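Local coordinates for protein TssK C (Escherichia coli, PDB 5M2Y) that is a baseplate component of the type VI secretion system whose C-terminal domain, the part present here, probably helps bind the membrane complex, at residues 8-20 with 107-121. Numbering follows the deposited sequence. Where two conformers were deposited one is given.
Sequences LKQKGVMWEGALH and GRCTFYTPASLGDVK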
ATOM      1  N   LEU A   8       2.219  -2.868  -8.863  1.00 27.42           N
ATOM      2  CA  LEU A   8       1.487  -1.608  -8.800  1.00 27.01           C
ATOM      3  C   LEU A   8       1.716  -0.889 -10.115  1.00 31.11           C
ATOM      4  O   LEU A   8       2.859  -0.775 -10.573  1.00 32.29           O
ATOM      5  CB  LEU A   8       1.909  -0.728  -7.593  1.00 26.75           C
ATOM      6  CG  LEU A   8       1.589  -1.237  -6.190  1.00 31.01           C
ATOM      7  CD1 LEU A   8       2.131  -0.315  -5.143  1.00 30.92           C
ATOM      8  CD2 LEU A   8       0.062  -1.399  -5.974  1.00 32.75           C
ATOM      9  N   LYS A   9       0.626  -0.473 -10.757  1.00 26.42           N
ATOM     10  CA  LYS A   9       0.677   0.278 -11.996  1.00 26.48           C
ATOM     11  C   LYS A   9       0.465   1.755 -11.630  1.00 29.81           C
ATOM     12  O   LYS A   9      -0.555   2.092 -11.034  1.00 28.79           O
ATOM     13  CB  LYS A   9      -0.388  -0.225 -12.984  1.00 29.35           C
ATOM     14  CG  LYS A   9      -0.022  -1.517 -13.698  1.00 46.19           C
ATOM     15  CD  LYS A   9      -1.229  -2.467 -13.892  1.00 57.66           C
ATOM     16  CE  LYS A   9      -1.265  -3.338 -15.148  1.00 70.73           C
ATOM     17  NZ  LYS A   9      -0.053  -3.242 -16.010  1.00 80.82           N
ATOM     18  N   GLN A  10       1.453   2.613 -11.930  1.00 27.12           N
ATOM     19  CA  GLN A  10       1.350   4.035 -11.666  1.00 26.90           C
ATOM     20  C   GLN A  10       0.673   4.738 -12.857  1.00 31.24           C
ATOM     21  O   GLN A  10       1.015   4.507 -14.025  1.00 31.30           O
ATOM     22  CB  GLN A  10       2.718   4.646 -11.389  1.00 28.25           C
ATOM     23  CG  GLN A  10       2.664   6.108 -10.970  1.00 35.78           C
ATOM     24  CD  GLN A  10       4.040   6.728 -10.863  1.00 49.55           C
ATOM     25  OE1 GLN A  10       5.056   6.177 -11.302  1.00 44.83           O
ATOM     26  NE2 GLN A  10       4.111   7.892 -10.261  1.00 38.88           N
ATOM     27  N   LYS A  11      -0.299   5.595 -12.532  1.00 27.48           N
ATOM     28  CA  LYS A  11      -1.031   6.432 -13.472  1.00 27.83           C
ATOM     29  C   LYS A  11      -1.074   7.809 -12.820  1.00 30.64           C
ATOM     30  O   LYS A  11      -2.009   8.131 -12.101  1.00 29.48           O
ATOM     31  CB  LYS A  11      -2.429   5.851 -13.740  1.00 31.05           C
ATOM     32  N   GLY A  12       0.002   8.566 -13.025  1.00 27.89           N
ATOM     33  CA  GLY A  12       0.191   9.885 -12.436  1.00 27.80           C
ATOM     34  C   GLY A  12       0.403   9.773 -10.942  1.00 29.85           C
ATOM     35  O   GLY A  12       1.372   9.169 -10.497  1.00 29.17           O
ATOM     36  N   VAL A  13      -0.547  10.314 -10.176  1.00 24.90           N
ATOM     37  CA  VAL A  13      -0.556  10.295  -8.715  1.00 23.75           C
ATOM     38  C   VAL A  13      -1.168   9.009  -8.126  1.00 24.93           C
ATOM     39  O   VAL A  13      -1.067   8.797  -6.921  1.00 23.63           O
ATOM     40  CB  VAL A  13      -1.208  11.563  -8.091  1.00 27.41           C
ATOM     41  CG1 VAL A  13      -0.365  12.806  -8.355  1.00 27.72           C
ATOM     42  CG2 VAL A  13      -2.638  11.757  -8.562  1.00 27.30           C
ATOM     43  N   MET A  14      -1.807   8.173  -8.962  1.00 20.34           N
ATOM     44  CA  MET A  14      -2.440   6.940  -8.493  1.00 19.40           C
ATOM     45  C   MET A  14      -1.643   5.684  -8.785  1.00 23.38           C
ATOM     46  O   MET A  14      -1.040   5.562  -9.847  1.00 23.02           O
ATOM     47  CB  MET A  14      -3.858   6.785  -9.060  1.00 21.35           C
ATOM     48  CG  MET A  14      -4.826   7.895  -8.671  1.00 23.96           C
ATOM     49  SD  MET A  14      -5.008   8.152  -6.889  1.00 26.42           S
ATOM     50  CE  MET A  14      -5.703   6.593  -6.332  1.00 23.11           C
ATOM     51  N   TRP A  15      -1.635   4.757  -7.826  1.00 19.42           N
ATOM     52  CA  TRP A  15      -0.979   3.460  -7.951  1.00 19.22           C
ATOM     53  C   TRP A  15      -2.052   2.411  -7.777  1.00 24.60           C
ATOM     54  O   TRP A  15      -2.799   2.469  -6.807  1.00 24.75           O
ATOM     55  CB  TRP A  15       0.085   3.289  -6.875  1.00 17.71           C
ATOM     56  CG  TRP A  15       1.206   4.289  -6.959  1.00 18.21           C
ATOM     57  CD1 TRP A  15       1.222   5.565  -6.473  1.00 21.36           C
ATOM     58  CD2 TRP A  15       2.508   4.061  -7.500  1.00 18.75           C
ATOM     59  NE1 TRP A  15       2.428   6.163  -6.725  1.00 20.60           N
ATOM     60  CE2 TRP A  15       3.246   5.260  -7.345  1.00 22.27           C
ATOM     61  CE3 TRP A  15       3.125   2.963  -8.105  1.00 20.22           C
ATOM     62  CZ2 TRP A  15       4.568   5.378  -7.753  1.00 22.11           C
ATOM     63  CZ3 TRP A  15       4.429   3.087  -8.532  1.00 22.05           C
ATOM     64  CH2 TRP A  15       5.140   4.283  -8.355  1.00 22.91           C
ATOM     65  N   GLU A  16      -2.163   1.475  -8.717  1.00 21.69           N
ATOM     66  CA  GLU A  16      -3.198   0.439  -8.628  1.00 21.73           C
ATOM     67  C   GLU A  16      -2.602  -0.946  -8.681  1.00 26.47           C
ATOM     68  O   GLU A  16      -1.771  -1.219  -9.532  1.00 26.06           O
ATOM     69  CB  GLU A  16      -4.255   0.634  -9.730  1.00 23.40           C
ATOM     70  CG  GLU A  16      -5.435  -0.310  -9.623  1.00 33.79           C
ATOM     71  CD  GLU A  16      -6.614   0.024 -10.529  1.00 54.53           C
ATOM     72  OE1 GLU A  16      -6.846   1.212 -10.833  1.00 43.15           O
ATOM     73  OE2 GLU A  16      -7.350  -0.922 -10.871  1.00 50.84           O
ATOM     74  N   GLY A  17      -3.064  -1.809  -7.785  1.00 24.14           N
ATOM     75  CA  GLY A  17      -2.643  -3.198  -7.695  1.00 24.33           C
ATOM     76  C   GLY A  17      -3.816  -4.145  -7.800  1.00 29.14           C
ATOM     77  O   GLY A  17      -4.882  -3.860  -7.262  1.00 28.79           O
ATOM     78  N   ALA A  18      -3.632  -5.273  -8.509  1.00 26.88           N
ATOM     79  CA  ALA A  18      -4.668  -6.294  -8.665  1.00 27.36           C
ATOM     80  C   ALA A  18      -4.525  -7.296  -7.528  1.00 31.00           C
ATOM     81  O   ALA A  18      -3.410  -7.736  -7.234  1.00 30.09           O
ATOM     82  CB  ALA A  18      -4.533  -6.997 -10.013  1.00 28.64           C
ATOM     83  N   LEU A  19      -5.642  -7.616  -6.864  1.00 28.58           N
ATOM     84  CA  LEU A  19      -5.649  -8.546  -5.738  1.00 28.77           C
ATOM     85  C   LEU A  19      -6.429  -9.820  -6.084  1.00 35.24           C
ATOM     86  O   LEU A  19      -7.273 -10.248  -5.309  1.00 35.57           O
ATOM     87  CB  LEU A  19      -6.236  -7.859  -4.487  1.00 28.48           C
ATOM     88  CG  LEU A  19      -5.542  -6.595  -3.991  1.00 32.26           C
ATOM     89  CD1 LEU A  19      -6.384  -5.928  -2.912  1.00 32.13           C
ATOM     90  CD2 LEU A  19      -4.090  -6.894  -3.509  1.00 34.26           C
ATOM     91  N   HIS A  20      -6.132 -10.446  -7.232  1.00 33.51           N
ATOM     92  CA  HIS A  20      -6.886 -11.638  -7.615  1.00 34.98           C
ATOM     93  C   HIS A  20      -6.247 -12.947  -7.168  1.00 39.87           C
ATOM     94  O   HIS A  20      -6.870 -13.998  -7.335  1.00 40.55           O
ATOM     95  CB  HIS A  20      -7.214 -11.669  -9.109  1.00 36.67           C
ATOM     96  CG  HIS A  20      -7.853 -10.416  -9.606  1.00 40.28           C
ATOM     97  ND1 HIS A  20      -7.212  -9.614 -10.489  1.00 42.01           N
ATOM     98  CD2 HIS A  20      -9.028  -9.827  -9.267  1.00 42.40           C
ATOM     99  CE1 HIS A  20      -8.014  -8.590 -10.730  1.00 41.38           C
ATOM    100  NE2 HIS A  20      -9.119  -8.671 -10.010  1.00 41.91           N
ATOM    101  N   GLY A 107     -11.152  -6.973  -5.565  1.00 28.84           N
ATOM    102  CA  GLY A 107     -10.000  -7.561  -6.226  1.00 28.28           C
ATOM    103  C   GLY A 107      -8.980  -6.528  -6.657  1.00 30.60           C
ATOM    104  O   GLY A 107      -8.244  -6.735  -7.618  1.00 30.53           O
ATOM    105  N   ARG A 108      -8.933  -5.405  -5.903  1.00 26.14           N
ATOM    106  CA  ARG A 108      -8.116  -4.250  -6.235  1.00 25.14           C
ATOM    107  C   ARG A 108      -7.791  -3.347  -5.058  1.00 26.84           C
ATOM    108  O   ARG A 108      -8.550  -3.257  -4.096  1.00 25.81           O
ATOM    109  CB  ARG A 108      -8.929  -3.430  -7.240  1.00 27.27           C
ATOM    110  CG  ARG A 108      -8.199  -2.348  -7.991  1.00 39.88           C
ATOM    111  CD  ARG A 108      -9.131  -1.825  -9.057  1.00 49.90           C
ATOM    112  NE  ARG A 108     -10.252  -1.079  -8.518  1.00 57.09           N
ATOM    113  CZ  ARG A 108     -10.426   0.235  -8.647  1.00 68.59           C
ATOM    114  NH1 ARG A 108      -9.534   0.961  -9.306  1.00 53.83           N
ATOM    115  NH2 ARG A 108     -11.485   0.812  -8.120  1.00 54.26           N
ATOM    116  N   CYS A 109      -6.669  -2.634  -5.180  1.00 22.86           N
ATOM    117  CA  CYS A 109      -6.306  -1.613  -4.211  1.00 22.33           C
ATOM    118  C   CYS A 109      -5.686  -0.435  -4.951  1.00 23.98           C
ATOM    119  O   CYS A 109      -5.085  -0.620  -6.008  1.00 23.54           O
ATOM    120  CB  CYS A 109      -5.391  -2.159  -3.121  1.00 22.96           C
ATOM    121  SG  CYS A 109      -3.785  -2.723  -3.720  1.00 26.84           S
ATOM    122  N   THR A 110      -5.864   0.773  -4.421  1.00 19.26           N
ATOM    123  CA  THR A 110      -5.318   1.979  -5.034  1.00 18.13           C
ATOM    124  C   THR A 110      -4.702   2.861  -3.973  1.00 19.64           C
ATOM    125  O   THR A 110      -5.173   2.880  -2.840  1.00 17.98           O
ATOM    126  CB  THR A 110      -6.367   2.779  -5.822  1.00 25.85           C
ATOM    127  OG1 THR A 110      -7.317   3.326  -4.930  1.00 26.11           O
ATOM    128  CG2 THR A 110      -7.077   1.966  -6.895  1.00 25.22           C
ATOM    129  N   PHE A 111      -3.641   3.579  -4.345  1.00 16.28           N
ATOM    130  CA  PHE A 111      -2.962   4.504  -3.444  1.00 15.29           C
ATOM    131  C   PHE A 111      -2.679   5.795  -4.150  1.00 18.76           C
ATOM    132  O   PHE A 111      -2.229   5.804  -5.291  1.00 18.52           O
ATOM    133  CB  PHE A 111      -1.645   3.918  -2.906  1.00 17.12           C
ATOM    134  CG  PHE A 111      -1.801   2.574  -2.250  1.00 18.88           C
ATOM    135  CD1 PHE A 111      -2.117   2.474  -0.903  1.00 21.97           C
ATOM    136  CD2 PHE A 111      -1.646   1.408  -2.985  1.00 21.33           C
ATOM    137  CE1 PHE A 111      -2.279   1.223  -0.309  1.00 22.85           C
ATOM    138  CE2 PHE A 111      -1.805   0.163  -2.395  1.00 24.12           C
ATOM    139  CZ  PHE A 111      -2.113   0.074  -1.059  1.00 22.05           C
ATOM    140  N   TYR A 112      -2.947   6.881  -3.453  1.00 15.10           N
ATOM    141  CA  TYR A 112      -2.685   8.213  -3.936  1.00 14.98           C
ATOM    142  C   TYR A 112      -1.399   8.673  -3.295  1.00 19.03           C
ATOM    143  O   TYR A 112      -1.247   8.588  -2.077  1.00 17.76           O
ATOM    144  CB  TYR A 112      -3.841   9.159  -3.560  1.00 16.46           C
ATOM    145  CG  TYR A 112      -3.499  10.627  -3.668  1.00 17.92           C
ATOM    146  CD1 TYR A 112      -3.234  11.208  -4.905  1.00 19.91           C
ATOM    147  CD2 TYR A 112      -3.460  11.434  -2.544  1.00 18.73           C
ATOM    148  CE1 TYR A 112      -2.920  12.554  -5.014  1.00 20.01           C
ATOM    149  CE2 TYR A 112      -3.157  12.788  -2.642  1.00 19.75           C
ATOM    150  CZ  TYR A 112      -2.882  13.339  -3.881  1.00 26.28           C
ATOM    151  OH  TYR A 112      -2.618  14.680  -4.013  1.00 25.86           O
ATOM    152  N   THR A 113      -0.482   9.166  -4.125  1.00 16.09           N
ATOM    153  CA  THR A 113       0.770   9.733  -3.647  1.00 15.81           C
ATOM    154  C   THR A 113       0.847  11.139  -4.226  1.00 21.14           C
ATOM    155  O   THR A 113       0.972  11.267  -5.440  1.00 21.62           O
ATOM    156  CB  THR A 113       1.975   8.867  -4.027  1.00 19.44           C
ATOM    157  OG1 THR A 113       2.027   8.692  -5.437  1.00 20.82           O
ATOM    158  CG2 THR A 113       1.980   7.510  -3.324  1.00 19.19           C
ATOM    159  N   PRO A 114       0.732  12.204  -3.396  1.00 18.54           N
ATOM    160  CA  PRO A 114       0.791  13.570  -3.941  1.00 18.95           C
ATOM    161  C   PRO A 114       2.162  13.898  -4.497  1.00 22.86           C
ATOM    162  O   PRO A 114       3.142  13.275  -4.101  1.00 21.25           O
ATOM    163  CB  PRO A 114       0.462  14.449  -2.727  1.00 21.00           C
ATOM    164  CG  PRO A 114       0.839  13.631  -1.556  1.00 24.94           C
ATOM    165  CD  PRO A 114       0.556  12.222  -1.930  1.00 20.01           C
ATOM    166  N   ALA A 115       2.224  14.892  -5.400  1.00 21.08           N
ATOM    167  CA  ALA A 115       3.459  15.354  -6.030  1.00 22.03           C
ATOM    168  C   ALA A 115       4.493  15.892  -5.030  1.00 25.77           C
ATOM    169  O   ALA A 115       5.682  15.880  -5.329  1.00 26.02           O
ATOM    170  CB  ALA A 115       3.153  16.396  -7.075  1.00 23.65           C
ATOM    171  N   SER A 116       4.046  16.298  -3.824  1.00 21.96           N
ATOM    172  CA  SER A 116       4.910  16.795  -2.746  1.00 22.24           C
ATOM    173  C   SER A 116       5.883  15.713  -2.261  1.00 27.38           C
ATOM    174  O   SER A 116       6.950  16.040  -1.758  1.00 27.60           O
ATOM    175  CB  SER A 116       4.072  17.286  -1.571  1.00 25.65           C
ATOM    176  OG  SER A 116       3.377  16.225  -0.950  1.00 30.31           O
ATOM    177  N   LEU A 117       5.515  14.431  -2.435  1.00 23.55           N
ATOM    178  CA  LEU A 117       6.365  13.304  -2.073  1.00 23.72           C
ATOM    179  C   LEU A 117       7.549  13.201  -2.996  1.00 30.04           C
ATOM    180  O   LEU A 117       8.472  12.500  -2.666  1.00 30.26           O
ATOM    181  CB  LEU A 117       5.585  11.970  -2.058  1.00 22.70           C
ATOM    182  CG  LEU A 117       4.737  11.682  -0.813  1.00 26.48           C
ATOM    183  CD1 LEU A 117       3.824  10.512  -1.025  1.00 25.95           C
ATOM    184  CD2 LEU A 117       5.599  11.424   0.398  1.00 27.56           C
ATOM    185  N   GLY A 118       7.552  13.937  -4.097  1.00 27.62           N
ATOM    186  CA  GLY A 118       8.634  13.935  -5.063  1.00 27.81           C
ATOM    187  C   GLY A 118       8.548  12.786  -6.032  1.00 31.22           C
ATOM    188  O   GLY A 118       7.467  12.277  -6.299  1.00 30.75           O
ATOM    189  N   ASP A 119       9.724  12.340  -6.487  0.50 28.18           N
ATOM    190  CA  ASP A 119       9.860  11.232  -7.420  0.50 28.00           C
ATOM    191  C   ASP A 119       9.650   9.922  -6.645  0.50 29.94           C
ATOM    192  O   ASP A 119      10.594   9.161  -6.454  0.50 30.17           O
ATOM    193  CB  ASP A 119      11.245  11.282  -8.092  0.50 30.89           C
ATOM    194  CG  ASP A 119      11.304  10.593  -9.437  0.50 44.20           C
ATOM    195  OD1 ASP A 119      10.639   9.549  -9.605  0.50 44.83           O
ATOM    196  OD2 ASP A 119      12.042  11.080 -10.317  0.50 52.18           O
ATOM    197  N   VAL A 120       8.391   9.631  -6.266  0.50 24.67           N
ATOM    198  CA  VAL A 120       8.057   8.466  -5.443  0.50 23.64           C
ATOM    199  C   VAL A 120       7.880   7.162  -6.261  0.50 26.09           C
ATOM    200  O   VAL A 120       7.370   7.164  -7.384  0.50 26.10           O
ATOM    201  CB  VAL A 120       6.845   8.773  -4.519  0.50 27.60           C
ATOM    202  CG1 VAL A 120       5.558   8.895  -5.320  0.50 27.45           C
ATOM    203  CG2 VAL A 120       6.708   7.748  -3.384  0.50 27.04           C
ATOM    204  N   LYS A 121       8.349   6.057  -5.679  1.00 21.31           N
ATOM    205  CA  LYS A 121       8.166   4.719  -6.223  1.00 19.95           C
ATOM    206  C   LYS A 121       7.700   3.810  -5.097  1.00 21.38           C
ATOM    207  O   LYS A 121       8.279   3.799  -4.015  1.00 20.62           O
ATOM    208  CB  LYS A 121       9.397   4.191  -6.993  1.00 23.29           C
ATOM    209  CG  LYS A 121       9.364   2.728  -7.475  1.00 36.36           C
ATOM    210  CD  LYS A 121       8.151   2.324  -8.292  1.00 45.51           C
ATOM    211  CE  LYS A 121       8.051   0.824  -8.380  1.00 54.15           C
ATOM    212  NZ  LYS A 121       6.691   0.347  -8.724  1.00 60.20           N
TER
HETATM  213  O   HOH W   1       2.945   9.115  -8.086  1.00 36.83           O
HETATM  214  O   HOH W   2       6.190   9.274  -8.707  1.00 42.39           O
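With CG anti to the carbonyl carbon (chi1 -62°), Trp15 points its indole to Thr113, just past the end of strand 108-112, whose OG1 sits between the backbone N and the carbonyl carbon. There NE1 donates to OG1 of Thr113 at 2.9 Å, with the hydroxyl almost in the ring plane but the bond bent to 142°. The far edge of the indole meets the returning chain: CZ2 lies 3.3 Å from O of Val120, and the Lys121 side chain crosses the indole at about a right angle, its CD 3.6 Å from CH2 of Trp15. Gln10 lays its CG over one ring face, while its NE2 donates to Gly12 O in the turn and bonds two waters, one also bound to Val120 O and the other, held weakly, to Thr113 OG1, linking hairpin to segment 107-121. These side chains decorate an antiparallel pairing inside a larger sheet, where strand 14-18, the second arm of a hairpin with a type II' turn at Lys11 to Met14, lies between strands 3-11 and 108-112. Trp15 and Phe111 form a hydrogen-bonded pair, each N donating to the other's O at 2.8 Å. On the face bearing Met14, Glu16 and Tyr112, the bent Met14 chain sets SD 3.7 Å from CB of Tyr112 and 5.3 Å from its ring centroid, a Met-aromatic contact at the ring edge. Farther along, Glu16 OE1 forms a salt bridge with Arg108 NH1 at 3.1 Å, carboxylate and guanidinium planes 65° apart; Arg108 NH2 also bonds Pro56 O.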